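Local atomic coordinates of transcriptional regulator, LRP/AsnC family (Neisseria meningitidis, PDB entry 2P5V), a protein that probably binds specific DNA sequences to control transcription, as a calcium-binding member of the Lrp/AsnC family of regulators. Residues 81-84 and 85-88; 93-96 and 97-100; 121-124 and 125-129; 131-134 and 135-138. All coordinates share one frame; numbering follows the deposited sequence.

Overall arrangement
Along the chain the four contacts follow in series, all in the Lrp/AsnC ligand-binding domain, whose four-stranded antiparallel sheet carries helices 84-94 and 119-130. Contact 1 starts helix 84-94 and contact 2 turns from its end into strand 98-104, their centres about 17 Å apart. Contact 3 is a stretch of helix 119-130, and contact 4 leads from that helix into strand 136-150, the centres about 12 Å apart. Contact 1 lies about 10 Å from contact 4, centre to centre, joined by Asp87 and His134, while contact 2 packs on contact 3. Helix ends and loops thus join helices, sheet and subunit interface: contacts 3 and 4 touch the same neighbouring subunit, and contact 4 supplies Asp138 to an intersubunit calcium site.

Contact 1: residues 81-84 and 85-88; sequences AKDA and REDF
Asp83 O receives the backbone N-H of Asp87 at 3.1 Å, and Ala84 O receives that of Phe88 at 3.0 Å. These are the i to i+4 bonds of the first turn of helix 84-94, entered through a type II beta turn from Ala81 to Ala84. Asp83 holds the N-cap position, yet its carboxylate makes no capping bond. It stands beside that of Glu86 instead, both pointing the same way, with the planes 39° apart and Asp83 OD2 3.9 Å from Glu86 OE1. Such like charges would be expected to repel; a weak salt bridge from Lys82 NZ to Asp83 OD1 at 3.4 Å probably offsets part of this. Asp87 turns CG to the side of its own backbone N (chi1 -69°), which folds the carboxylate back over the carbonyl of Asp83. The resulting approach joins two acceptors and is no bond; Asp87 OD2 has its partner in His134 NE2. Further out, the ring of Phe88 meets Tyr110 and lies on Val76 and Ile78 of the sheet, while Arg85 packs against Leu131 of a neighbouring subunit. At the root of the Phe88 side chain, CB rests 3.3 Å from Ala84 O.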
ATOM      1  N   ALA G  81       1.352  -0.017  23.093  1.00 47.41           N
ATOM      2  CA  ALA G  81       1.206  -0.389  24.483  1.00 54.75           C
ATOM      3  C   ALA G  81       2.087   0.528  25.297  1.00 59.98           C
ATOM      4  O   ALA G  81       3.042   1.117  24.776  1.00 60.61           O
ATOM      5  CB  ALA G  81       1.605  -1.834  24.702  1.00 53.35           C
ATOM      6  N   LYS G  82       1.747   0.644  26.574  1.00 62.42           N
ATOM      7  CA  LYS G  82       2.519   1.431  27.523  1.00 63.11           C
ATOM      8  C   LYS G  82       3.995   1.030  27.465  1.00 59.52           C
ATOM      9  O   LYS G  82       4.327  -0.155  27.567  1.00 57.10           O
ATOM     10  CB  LYS G  82       1.977   1.212  28.939  1.00 63.59           C
ATOM     11  CG  LYS G  82       2.294   2.328  29.911  1.00 67.92           C
ATOM     12  CD  LYS G  82       1.353   3.513  29.721  1.00 67.59           C
ATOM     13  CE  LYS G  82       1.700   4.652  30.655  1.00 64.85           C
ATOM     14  NZ  LYS G  82       3.153   4.971  30.613  1.00 58.42           N
ATOM     15  N   ASP G  83       4.858   2.027  27.270  1.00 58.68           N
ATOM     16  CA  ASP G  83       6.320   1.851  27.267  1.00 57.96           C
ATOM     17  C   ASP G  83       6.878   0.900  26.204  1.00 47.42           C
ATOM     18  O   ASP G  83       7.979   0.398  26.349  1.00 49.31           O
ATOM     19  CB  ASP G  83       6.821   1.433  28.663  1.00 63.21           C
ATOM     20  CG  ASP G  83       6.747   2.564  29.678  1.00 68.43           C
ATOM     21  OD1 ASP G  83       6.062   3.575  29.409  1.00 82.52           O
ATOM     22  OD2 ASP G  83       7.384   2.444  30.744  1.00 73.60           O
ATOM     23  N   ALA G  84       6.132   0.664  25.134  1.00 40.49           N
ATOM     24  CA  ALA G  84       6.670  -0.054  23.981  1.00 40.77           C
ATOM     25  C   ALA G  84       7.806   0.745  23.319  1.00 41.54           C
ATOM     26  O   ALA G  84       8.861   0.184  22.992  1.00 46.24           O
ATOM     27  CB  ALA G  84       5.564  -0.350  22.963  1.00 37.31           C
ATOM     28  N   ARG G  85       7.597   2.042  23.106  1.00 40.68           N
ATOM     29  CA  ARG G  85       8.608   2.869  22.424  1.00 47.21           C
ATOM     30  C   ARG G  85       9.900   2.979  23.236  1.00 52.17           C
ATOM     31  O   ARG G  85      11.002   2.775  22.716  1.00 53.96           O
ATOM     32  CB  ARG G  85       8.051   4.260  22.109  1.00 47.28           C
ATOM     33  CG  ARG G  85       6.993   4.233  21.016  1.00 40.78           C
ATOM     34  CD  ARG G  85       6.557   5.614  20.585  1.00 47.11           C
ATOM     35  NE  ARG G  85       5.913   5.539  19.276  1.00 51.08           N
ATOM     36  CZ  ARG G  85       6.466   5.902  18.121  1.00 55.58           C
ATOM     37  NH1 ARG G  85       7.694   6.414  18.072  1.00 64.06           N
ATOM     38  NH2 ARG G  85       5.768   5.762  17.000  1.00 63.13           N
ATOM     39  N   GLU G  86       9.741   3.267  24.519  1.00 51.12           N
ATOM     40  CA  GLU G  86      10.853   3.371  25.447  1.00 55.62           C
ATOM     41  C   GLU G  86      11.654   2.070  25.536  1.00 49.06           C
ATOM     42  O   GLU G  86      12.876   2.089  25.431  1.00 51.83           O
ATOM     43  CB  GLU G  86      10.311   3.755  26.824  1.00 58.91           C
ATOM     44  CG  GLU G  86      11.360   4.207  27.815  1.00 69.12           C
ATOM     45  CD  GLU G  86      10.749   4.678  29.120  1.00 67.38           C
ATOM     46  OE1 GLU G  86       9.622   5.224  29.099  1.00 73.64           O
ATOM     47  OE2 GLU G  86      11.403   4.503  30.167  1.00 76.98           O
ATOM     48  N   ASP G  87      10.961   0.949  25.723  1.00 45.58           N
ATOM     49  CA  ASP G  87      11.608  -0.368  25.831  1.00 45.25           C
ATOM     50  C   ASP G  87      12.350  -0.772  24.567  1.00 43.39           C
ATOM     51  O   ASP G  87      13.383  -1.449  24.631  1.00 41.88           O
ATOM     52  CB  ASP G  87      10.577  -1.456  26.152  1.00 40.20           C
ATOM     53  CG  ASP G  87      10.011  -1.332  27.549  1.00 42.42           C
ATOM     54  OD1 ASP G  87      10.600  -0.626  28.403  1.00 42.14           O
ATOM     55  OD2 ASP G  87       8.956  -1.950  27.794  1.00 61.92           O
ATOM     56  N   PHE G  88      11.806  -0.379  23.422  1.00 47.17           N
ATOM     57  CA  PHE G  88      12.392  -0.726  22.136  1.00 45.87           C
ATOM     58  C   PHE G  88      13.651   0.096  21.886  1.00 47.86           C
ATOM     59  O   PHE G  88      14.678  -0.438  21.458  1.00 45.86           O
ATOM     60  CB  PHE G  88      11.380  -0.518  20.999  1.00 47.96           C
ATOM     61  CG  PHE G  88      11.962  -0.759  19.632  1.00 43.17           C
ATOM     62  CD1 PHE G  88      12.306  -2.044  19.233  1.00 46.09           C
ATOM     63  CD2 PHE G  88      12.197   0.297  18.761  1.00 48.19           C
ATOM     64  CE1 PHE G  88      12.858  -2.283  17.982  1.00 49.11           C
ATOM     65  CE2 PHE G  88      12.754   0.068  17.502  1.00 55.02           C
ATOM     66  CZ  PHE G  88      13.086  -1.232  17.119  1.00 47.14           C
TER

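Contact 2: residues 93-96 and 97-100; sequences RKWP and EVLS
Trp95 and Val98 make the inner, well-packed apolar side of this turn, their side chains lying alongside each other and pointing the same way. Val98 CG2 meets the six-membered part of the indole at its edge, near the ring plane, 4.1 Å from Trp95 CE3. It is equally near the CB of the same tryptophan, so the methyl fits into the angle between ring and stem. Val98 CG1 stands anti to the backbone N (chi1 -180°), which leaves CG2 beside that nitrogen and on the tryptophan side. Both side chains pack on helix 119-130: the rings of Trp95 and Phe125 form an edge-to-face pair, and Val98 packs on the same phenylalanine. The backbone beneath is a type I beta turn from Trp95 to Val98, closed by Val98 N to Trp95 O at 3.1 Å. Here the chain leaves helix 84-94 for strand 98-104, where a classic beta bulge sets two residues, Leu99 and Ser100, against the single Gln113, and Ser100 pairs with a strand of a neighbouring subunit. Pro96 and Glu97 form the outer side, nearer to solvent. With CG between the backbone N and the carbonyl carbon (chi1 46°) and a bend at chi2 (-86°), the glutamate curls back beside the proline ring and sets OE2 3.1 Å from Pro96 CD. That approach is short but unbonded, for the proline nitrogen carries no hydrogen. Glu97 OE2 also lies 3.5 Å from Trp95 CB, obliquely placed to the indole.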
ATOM      1  N   ARG G  93      19.514   0.289  21.379  1.00 50.22           N
ATOM      2  CA  ARG G  93      20.771   0.897  21.799  1.00 49.37           C
ATOM      3  C   ARG G  93      21.816  -0.152  22.219  1.00 45.28           C
ATOM      4  O   ARG G  93      23.017   0.091  22.112  1.00 48.65           O
ATOM      5  CB  ARG G  93      20.527   1.952  22.893  1.00 51.57           C
ATOM      6  CG  ARG G  93      20.034   3.284  22.312  1.00 50.82           C
ATOM      7  CD  ARG G  93      19.916   4.381  23.350  1.00 56.26           C
ATOM      8  NE  ARG G  93      18.656   4.296  24.088  1.00 67.57           N
ATOM      9  CZ  ARG G  93      17.608   5.113  23.942  1.00 63.47           C
ATOM     10  NH1 ARG G  93      17.611   6.123  23.068  1.00 56.00           N
ATOM     11  NH2 ARG G  93      16.526   4.911  24.688  1.00 61.82           N
ATOM     12  N   LYS G  94      21.349  -1.326  22.643  1.00 53.39           N
ATOM     13  CA  LYS G  94      22.223  -2.451  22.992  1.00 52.34           C
ATOM     14  C   LYS G  94      22.575  -3.387  21.821  1.00 54.41           C
ATOM     15  O   LYS G  94      23.464  -4.222  21.965  1.00 58.89           O
ATOM     16  CB  LYS G  94      21.581  -3.270  24.110  1.00 50.23           C
ATOM     17  CG  LYS G  94      21.342  -2.486  25.385  1.00 56.20           C
ATOM     18  CD  LYS G  94      20.609  -3.321  26.434  1.00 59.59           C
ATOM     19  CE  LYS G  94      20.361  -2.517  27.710  1.00 67.70           C
ATOM     20  NZ  LYS G  94      19.449  -3.215  28.658  1.00 75.71           N
ATOM     21  N   TRP G  95      21.891  -3.271  20.681  1.00 48.29           N
ATOM     22  CA  TRP G  95      22.128  -4.187  19.550  1.00 44.18           C
ATOM     23  C   TRP G  95      23.261  -3.684  18.670  1.00 46.64           C
ATOM     24  O   TRP G  95      23.068  -2.741  17.908  1.00 43.93           O
ATOM     25  CB  TRP G  95      20.861  -4.358  18.707  1.00 46.92           C
ATOM     26  CG  TRP G  95      19.735  -5.010  19.428  1.00 43.54           C
ATOM     27  CD1 TRP G  95      19.830  -5.868  20.482  1.00 47.95           C
ATOM     28  CD2 TRP G  95      18.339  -4.885  19.139  1.00 49.46           C
ATOM     29  NE1 TRP G  95      18.583  -6.271  20.880  1.00 47.82           N
ATOM     30  CE2 TRP G  95      17.647  -5.683  20.074  1.00 51.76           C
ATOM     31  CE3 TRP G  95      17.601  -4.162  18.190  1.00 49.93           C
ATOM     32  CZ2 TRP G  95      16.257  -5.792  20.084  1.00 51.28           C
ATOM     33  CZ3 TRP G  95      16.221  -4.262  18.208  1.00 44.27           C
ATOM     34  CH2 TRP G  95      15.563  -5.077  19.149  1.00 47.18           C
ATOM     35  N   PRO G  96      24.446  -4.313  18.747  1.00 49.04           N
ATOM     36  CA  PRO G  96      25.567  -3.712  18.005  1.00 47.32           C
ATOM     37  C   PRO G  96      25.433  -3.744  16.480  1.00 43.36           C
ATOM     38  O   PRO G  96      26.057  -2.931  15.791  1.00 51.84           O
ATOM     39  CB  PRO G  96      26.784  -4.541  18.457  1.00 46.24           C
ATOM     40  CG  PRO G  96      26.315  -5.341  19.628  1.00 52.91           C
ATOM     41  CD  PRO G  96      24.859  -5.538  19.454  1.00 49.19           C
ATOM     42  N   GLU G  97      24.635  -4.675  15.959  1.00 46.70           N
ATOM     43  CA  GLU G  97      24.384  -4.754  14.518  1.00 44.44           C
ATOM     44  C   GLU G  97      23.541  -3.590  13.996  1.00 44.84           C
ATOM     45  O   GLU G  97      23.635  -3.262  12.826  1.00 49.47           O
ATOM     46  CB  GLU G  97      23.755  -6.094  14.114  1.00 49.99           C
ATOM     47  CG  GLU G  97      22.599  -6.562  14.985  1.00 50.03           C
ATOM     48  CD  GLU G  97      23.051  -7.343  16.200  1.00 49.93           C
ATOM     49  OE1 GLU G  97      23.435  -8.516  16.046  1.00 58.61           O
ATOM     50  OE2 GLU G  97      23.010  -6.779  17.307  1.00 58.87           O
ATOM     51  N   VAL G  98      22.737  -2.960  14.858  1.00 46.04           N
ATOM     52  CA  VAL G  98      21.981  -1.756  14.479  1.00 42.96           C
ATOM     53  C   VAL G  98      22.844  -0.515  14.755  1.00 45.37           C
ATOM     54  O   VAL G  98      23.136  -0.205  15.899  1.00 45.48           O
ATOM     55  CB  VAL G  98      20.624  -1.665  15.230  1.00 44.31           C
ATOM     56  CG1 VAL G  98      19.829  -0.418  14.831  1.00 41.02           C
ATOM     57  CG2 VAL G  98      19.808  -2.910  14.988  1.00 42.73           C
ATOM     58  N   LEU G  99      23.272   0.158  13.689  1.00 45.77           N
ATOM     59  CA  LEU G  99      24.047   1.408  13.770  1.00 46.84           C
ATOM     60  C   LEU G  99      23.171   2.639  14.011  1.00 43.87           C
ATOM     61  O   LEU G  99      23.542   3.551  14.738  1.00 44.79           O
ATOM     62  CB  LEU G  99      24.831   1.627  12.475  1.00 45.54           C
ATOM     63  CG  LEU G  99      26.153   0.850  12.375  1.00 54.60           C
ATOM     64  CD1 LEU G  99      25.923  -0.656  12.487  1.00 44.66           C
ATOM     65  CD2 LEU G  99      26.892   1.209  11.070  1.00 47.34           C
ATOM     66  N   SER G 100      22.004   2.675  13.400  1.00 44.01           N
ATOM     67  CA  SER G 100      21.138   3.820  13.572  1.00 47.64           C
ATOM     68  C   SER G 100      19.685   3.399  13.600  1.00 45.29           C
ATOM     69  O   SER G 100      19.292   2.392  13.006  1.00 45.40           O
ATOM     70  CB  SER G 100      21.428   4.903  12.505  1.00 50.42           C
ATOM     71  OG  SER G 100      21.095   4.470  11.201  1.00 63.63           O
TER

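Contact 3: residues 121-124 and 125-129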
ATOM      1  N   ALA G 121      22.619 -14.784   9.161  1.00 45.67           N
ATOM      2  CA  ALA G 121      22.803 -13.969  10.352  1.00 44.70           C
ATOM      3  C   ALA G 121      21.675 -12.941  10.455  1.00 43.57           C
ATOM      4  O   ALA G 121      21.176 -12.666  11.548  1.00 46.15           O
ATOM      5  CB  ALA G 121      24.158 -13.301  10.335  1.00 45.73           C
ATOM      6  N   PHE G 122      21.251 -12.392   9.322  1.00 43.63           N
ATOM      7  CA  PHE G 122      20.131 -11.447   9.337  1.00 45.17           C
ATOM      8  C   PHE G 122      18.885 -12.145   9.887  1.00 44.61           C
ATOM      9  O   PHE G 122      18.186 -11.633  10.765  1.00 46.67           O
ATOM     10  CB  PHE G 122      19.847 -10.872   7.950  1.00 44.17           C
ATOM     11  CG  PHE G 122      18.691  -9.927   7.942  1.00 45.99           C
ATOM     12  CD1 PHE G 122      18.826  -8.663   8.486  1.00 49.03           C
ATOM     13  CD2 PHE G 122      17.452 -10.317   7.459  1.00 41.65           C
ATOM     14  CE1 PHE G 122      17.751  -7.793   8.528  1.00 48.70           C
ATOM     15  CE2 PHE G 122      16.381  -9.455   7.501  1.00 41.45           C
ATOM     16  CZ  PHE G 122      16.529  -8.197   8.037  1.00 43.86           C
ATOM     17  N   SER G 123      18.641 -13.335   9.364  1.00 41.69           N
ATOM     18  CA  SER G 123      17.526 -14.147   9.765  1.00 40.15           C
ATOM     19  C   SER G 123      17.517 -14.466  11.267  1.00 43.20           C
ATOM     20  O   SER G 123      16.470 -14.399  11.899  1.00 38.30           O
ATOM     21  CB  SER G 123      17.533 -15.435   8.960  1.00 39.60           C
ATOM     22  OG  SER G 123      16.531 -16.297   9.447  1.00 47.64           O
ATOM     23  N   HIS G 124      18.670 -14.819  11.823  1.00 45.06           N
ATOM     24  CA  HIS G 124      18.766 -15.098  13.262  1.00 51.30           C
ATOM     25  C   HIS G 124      18.434 -13.862  14.085  1.00 46.58           C
ATOM     26  O   HIS G 124      17.694 -13.941  15.067  1.00 39.77           O
ATOM     27  CB  HIS G 124      20.159 -15.609  13.644  1.00 48.28           C
ATOM     28  CG  HIS G 124      20.285 -17.096  13.593  1.00 60.28           C
ATOM     29  ND1 HIS G 124      20.749 -17.770  12.482  1.00 68.88           N
ATOM     30  CD2 HIS G 124      20.000 -18.044  14.515  1.00 65.05           C
ATOM     31  CE1 HIS G 124      20.751 -19.068  12.726  1.00 66.37           C
ATOM     32  NE2 HIS G 124      20.301 -19.261  13.952  1.00 70.90           N
ATOM     33  N   PHE G 125      19.001 -12.726  13.693  1.00 39.95           N
ATOM     34  CA  PHE G 125      18.708 -11.464  14.367  1.00 45.26           C
ATOM     35  C   PHE G 125      17.213 -11.154  14.347  1.00 47.21           C
ATOM     36  O   PHE G 125      16.584 -11.008  15.389  1.00 49.46           O
ATOM     37  CB  PHE G 125      19.478 -10.316  13.720  1.00 46.22           C
ATOM     38  CG  PHE G 125      19.105  -8.975  14.257  1.00 49.55           C
ATOM     39  CD1 PHE G 125      19.385  -8.650  15.574  1.00 49.18           C
ATOM     40  CD2 PHE G 125      18.442  -8.050  13.467  1.00 47.49           C
ATOM     41  CE1 PHE G 125      19.032  -7.423  16.092  1.00 47.86           C
ATOM     42  CE2 PHE G 125      18.086  -6.807  13.982  1.00 54.54           C
ATOM     43  CZ  PHE G 125      18.383  -6.496  15.292  1.00 56.97           C
ATOM     44  N   VAL G 126      16.652 -11.073  13.148  1.00 50.34           N
ATOM     45  CA  VAL G 126      15.235 -10.762  12.966  1.00 46.48           C
ATOM     46  C   VAL G 126      14.310 -11.723  13.745  1.00 48.77           C
ATOM     47  O   VAL G 126      13.509 -11.291  14.580  1.00 42.99           O
ATOM     48  CB  VAL G 126      14.884 -10.781  11.461  1.00 49.67           C
ATOM     49  CG1 VAL G 126      13.389 -10.816  11.250  1.00 51.93           C
ATOM     50  CG2 VAL G 126      15.504  -9.567  10.772  1.00 49.40           C
ATOM     51  N   LEU G 127      14.442 -13.020  13.488  1.00 45.43           N
ATOM     52  CA  LEU G 127      13.537 -14.014  14.083  1.00 50.28           C
ATOM     53  C   LEU G 127      13.704 -14.158  15.597  1.00 53.63           C
ATOM     54  O   LEU G 127      12.709 -14.269  16.315  1.00 63.01           O
ATOM     55  CB  LEU G 127      13.710 -15.390  13.421  1.00 48.40           C
ATOM     56  CG  LEU G 127      13.297 -15.543  11.945  1.00 56.02           C
ATOM     57  CD1 LEU G 127      13.127 -17.027  11.589  1.00 45.65           C
ATOM     58  CD2 LEU G 127      12.021 -14.779  11.612  1.00 49.97           C
ATOM     59  N   ASP G 128      14.952 -14.162  16.073  1.00 51.01           N
ATOM     60  CA  ASP G 128      15.234 -14.422  17.490  1.00 51.20           C
ATOM     61  C   ASP G 128      15.321 -13.149  18.342  1.00 48.89           C
ATOM     62  O   ASP G 128      15.027 -13.199  19.528  1.00 49.42           O
ATOM     63  CB  ASP G 128      16.525 -15.233  17.658  1.00 51.57           C
ATOM     64  CG  ASP G 128      16.603 -16.416  16.715  1.00 55.48           C
ATOM     65  OD1 ASP G 128      15.550 -16.853  16.206  1.00 50.60           O
ATOM     66  OD2 ASP G 128      17.727 -16.904  16.476  1.00 55.25           O
ATOM     67  N   THR G 129      15.724 -12.018  17.757  1.00 48.56           N
ATOM     68  CA  THR G 129      15.912 -10.795  18.548  1.00 48.15           C
ATOM     69  C   THR G 129      14.837  -9.752  18.285  1.00 48.18           C
ATOM     70  O   THR G 129      14.107  -9.371  19.186  1.00 48.85           O
ATOM     71  CB  THR G 129      17.313 -10.175  18.319  1.00 48.66           C
ATOM     72  OG1 THR G 129      18.305 -11.115  18.723  1.00 51.84           O
ATOM     73  CG2 THR G 129      17.496  -8.904  19.137  1.00 49.48           C
TER
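Phe122 has CG anti to its backbone N (chi1 179°), and in Val126 CG1 takes that anti place, leaving CG2 beside the nitrogen and turned toward the phenylalanine. One helical turn on, that methyl sits over a face of the Phe122 ring in a CH-pi contact, 3.5 Å from the ring centroid and 24° off the normal. It is displaced toward the rim, with CZ of Phe122 the closest carbon to Val126 CG2 at 3.2 Å. On the exposed flank His124 and Asp128 lie side by side, the imidazole and carboxylate planes 83° apart. Asp128 OD2 comes to the edge of the ring at CD2 of His124, 3.2 Å away, where a carbon faces it; His124 ND1 is bonded to Asn120 O. Regular i to i+4 backbone bonds run beneath, such as Val126 N to Phe122 O at 2.9 Å. A wider pi-type turn occurs at 125-129. Ser123 OG, near Leu127 CD1, bonds to Leu145 O of a neighbouring subunit. Within helix 119-130 Val126 and Leu127 meet neighbouring subunits, while the side of Phe122 and Phe125 faces the sheet: Phe122 lies on Leu70, Ala72 and Ile74 of strand 70-78 and edge-to-face with Phe143 of strand 136-150, and Phe125 packs on Ile74 and against the ring of Phe116 in strand 110-116.

Contact 4: residues 131-134 and 135-138; sequences LSHH and GVQD. With CA (calcium ion), chain I.
His133 offers the edge of its imidazole to the backbone N-H of Gly135, which bonds to ND1 at 3.0 Å from a position only 6° out of the ring plane. The ring of His134 is approached over one face by His133 CE1, 3.8 Å above its plane and offset toward the rim. Since ND1 of His133 accepts the hydrogen bond from Gly135 N, its NE2 is probably the nitrogen that carries a proton; there it bonds to Ser91 OG. His134, like His133, is tied through its ring to helix 84-94. Next to the ring bond, Val136 N donates to His133 O at 2.9 Å and closes a type I beta turn from His133 to Val136. Val136 CG2 packs 3.8 Å from His133 CB, and on the other flank its CG1 is 4.3 Å from Leu131 CD2. A water bridges the two arms of the turn, hydrogen-bonded to Leu131 O and Val136 O, each at 2.9 Å. Beyond the turn, at the start of strand 136-150, Gln137 and Asp138 share Ser77 as their partner across the sheet, a classic bulge. Asp138 OD2 binds a calcium ion at 2.6 Å, and Asp109 OD1 and Glu107 O of a neighbouring subunit bind it too: a metal site built across the subunit interface of the Lrp/AsnC ligand-binding domain.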
ATOM      1  N   LEU G 131      11.896  -9.599  16.310  1.00 46.99           N
ATOM      2  CA  LEU G 131      10.465  -9.890  16.258  1.00 50.52           C
ATOM      3  C   LEU G 131       9.956 -10.423  17.580  1.00 50.15           C
ATOM      4  O   LEU G 131       8.780 -10.268  17.891  1.00 52.44           O
ATOM      5  CB  LEU G 131      10.150 -10.876  15.131  1.00 50.96           C
ATOM      6  CG  LEU G 131      10.382 -10.310  13.726  1.00 48.18           C
ATOM      7  CD1 LEU G 131      10.182 -11.366  12.655  1.00 46.02           C
ATOM      8  CD2 LEU G 131       9.468  -9.122  13.470  1.00 57.70           C
ATOM      9  N   SER G 132      10.858 -11.033  18.348  1.00 45.94           N
ATOM     10  CA  SER G 132      10.556 -11.574  19.667  1.00 55.73           C
ATOM     11  C   SER G 132      10.363 -10.481  20.726  1.00 55.20           C
ATOM     12  O   SER G 132       9.814 -10.746  21.801  1.00 57.22           O
ATOM     13  CB  SER G 132      11.688 -12.502  20.108  1.00 53.02           C
ATOM     14  OG  SER G 132      12.914 -11.794  20.171  1.00 53.93           O
ATOM     15  N   HIS G 133      10.820  -9.270  20.421  1.00 47.69           N
ATOM     16  CA  HIS G 133      10.742  -8.146  21.342  1.00 46.99           C
ATOM     17  C   HIS G 133       9.281  -7.744  21.544  1.00 46.24           C
ATOM     18  O   HIS G 133       8.549  -7.516  20.577  1.00 43.71           O
ATOM     19  CB  HIS G 133      11.560  -6.963  20.803  1.00 46.35           C
ATOM     20  CG  HIS G 133      11.834  -5.892  21.820  1.00 49.19           C
ATOM     21  ND1 HIS G 133      10.838  -5.117  22.373  1.00 42.84           N
ATOM     22  CD2 HIS G 133      12.995  -5.446  22.358  1.00 39.85           C
ATOM     23  CE1 HIS G 133      11.369  -4.248  23.213  1.00 47.20           C
ATOM     24  NE2 HIS G 133      12.678  -4.427  23.224  1.00 44.54           N
ATOM     25  N   HIS G 134       8.875  -7.664  22.810  1.00 50.22           N
ATOM     26  CA  HIS G 134       7.480  -7.373  23.199  1.00 47.73           C
ATOM     27  C   HIS G 134       6.952  -6.045  22.659  1.00 49.42           C
ATOM     28  O   HIS G 134       5.757  -5.880  22.498  1.00 46.26           O
ATOM     29  CB  HIS G 134       7.338  -7.386  24.727  1.00 50.86           C
ATOM     30  CG  HIS G 134       8.213  -6.390  25.435  1.00 54.21           C
ATOM     31  ND1 HIS G 134       9.486  -6.694  25.876  1.00 53.42           N
ATOM     32  CD2 HIS G 134       7.993  -5.098  25.785  1.00 43.50           C
ATOM     33  CE1 HIS G 134      10.010  -5.634  26.468  1.00 57.42           C
ATOM     34  NE2 HIS G 134       9.125  -4.654  26.427  1.00 51.00           N
ATOM     35  N   GLY G 135       7.853  -5.101  22.407  1.00 50.32           N
ATOM     36  CA  GLY G 135       7.500  -3.808  21.828  1.00 52.50           C
ATOM     37  C   GLY G 135       7.281  -3.809  20.327  1.00 52.17           C
ATOM     38  O   GLY G 135       6.697  -2.859  19.800  1.00 55.80           O
ATOM     39  N   VAL G 136       7.728  -4.866  19.642  1.00 47.07           N
ATOM     40  CA  VAL G 136       7.714  -4.912  18.180  1.00 47.19           C
ATOM     41  C   VAL G 136       6.492  -5.653  17.643  1.00 42.75           C
ATOM     42  O   VAL G 136       6.314  -6.836  17.901  1.00 43.49           O
ATOM     43  CB  VAL G 136       9.015  -5.559  17.612  1.00 51.35           C
ATOM     44  CG1 VAL G 136       8.935  -5.722  16.089  1.00 39.11           C
ATOM     45  CG2 VAL G 136      10.236  -4.722  18.000  1.00 47.19           C
ATOM     46  N   GLN G 137       5.667  -4.937  16.883  1.00 41.73           N
ATOM     47  CA  GLN G 137       4.474  -5.488  16.247  1.00 46.02           C
ATOM     48  C   GLN G 137       4.840  -6.177  14.941  1.00 46.79           C
ATOM     49  O   GLN G 137       4.335  -7.255  14.647  1.00 44.28           O
ATOM     50  CB  GLN G 137       3.505  -4.354  15.951  1.00 46.74           C
ATOM     51  CG  GLN G 137       2.180  -4.741  15.342  1.00 51.45           C
ATOM     52  CD  GLN G 137       1.477  -3.522  14.757  1.00 63.72           C
ATOM     53  OE1 GLN G 137       0.809  -2.771  15.476  1.00 77.33           O
ATOM     54  NE2 GLN G 137       1.646  -3.307  13.446  1.00 66.55           N
ATOM     55  N   ASP G 138       5.695  -5.530  14.146  1.00 46.79           N
ATOM     56  CA  ASP G 138       6.139  -6.097  12.868  1.00 47.27           C
ATOM     57  C   ASP G 138       7.392  -5.401  12.339  1.00 46.08           C
ATOM     58  O   ASP G 138       7.731  -4.303  12.778  1.00 46.62           O
ATOM     59  CB  ASP G 138       5.022  -6.010  11.815  1.00 51.37           C
ATOM     60  CG  ASP G 138       4.912  -7.280  10.970  1.00 68.21           C
ATOM     61  OD1 ASP G 138       5.946  -7.956  10.735  1.00 73.48           O
ATOM     62  OD2 ASP G 138       3.782  -7.611  10.545  1.00 82.78           O
TER
HETATM   63 CA    CA I1004       4.340  -8.409   8.082  1.00 69.05          CA
HETATM   64  O   HOH W   1       6.754  -9.125  16.218  1.00 56.50           O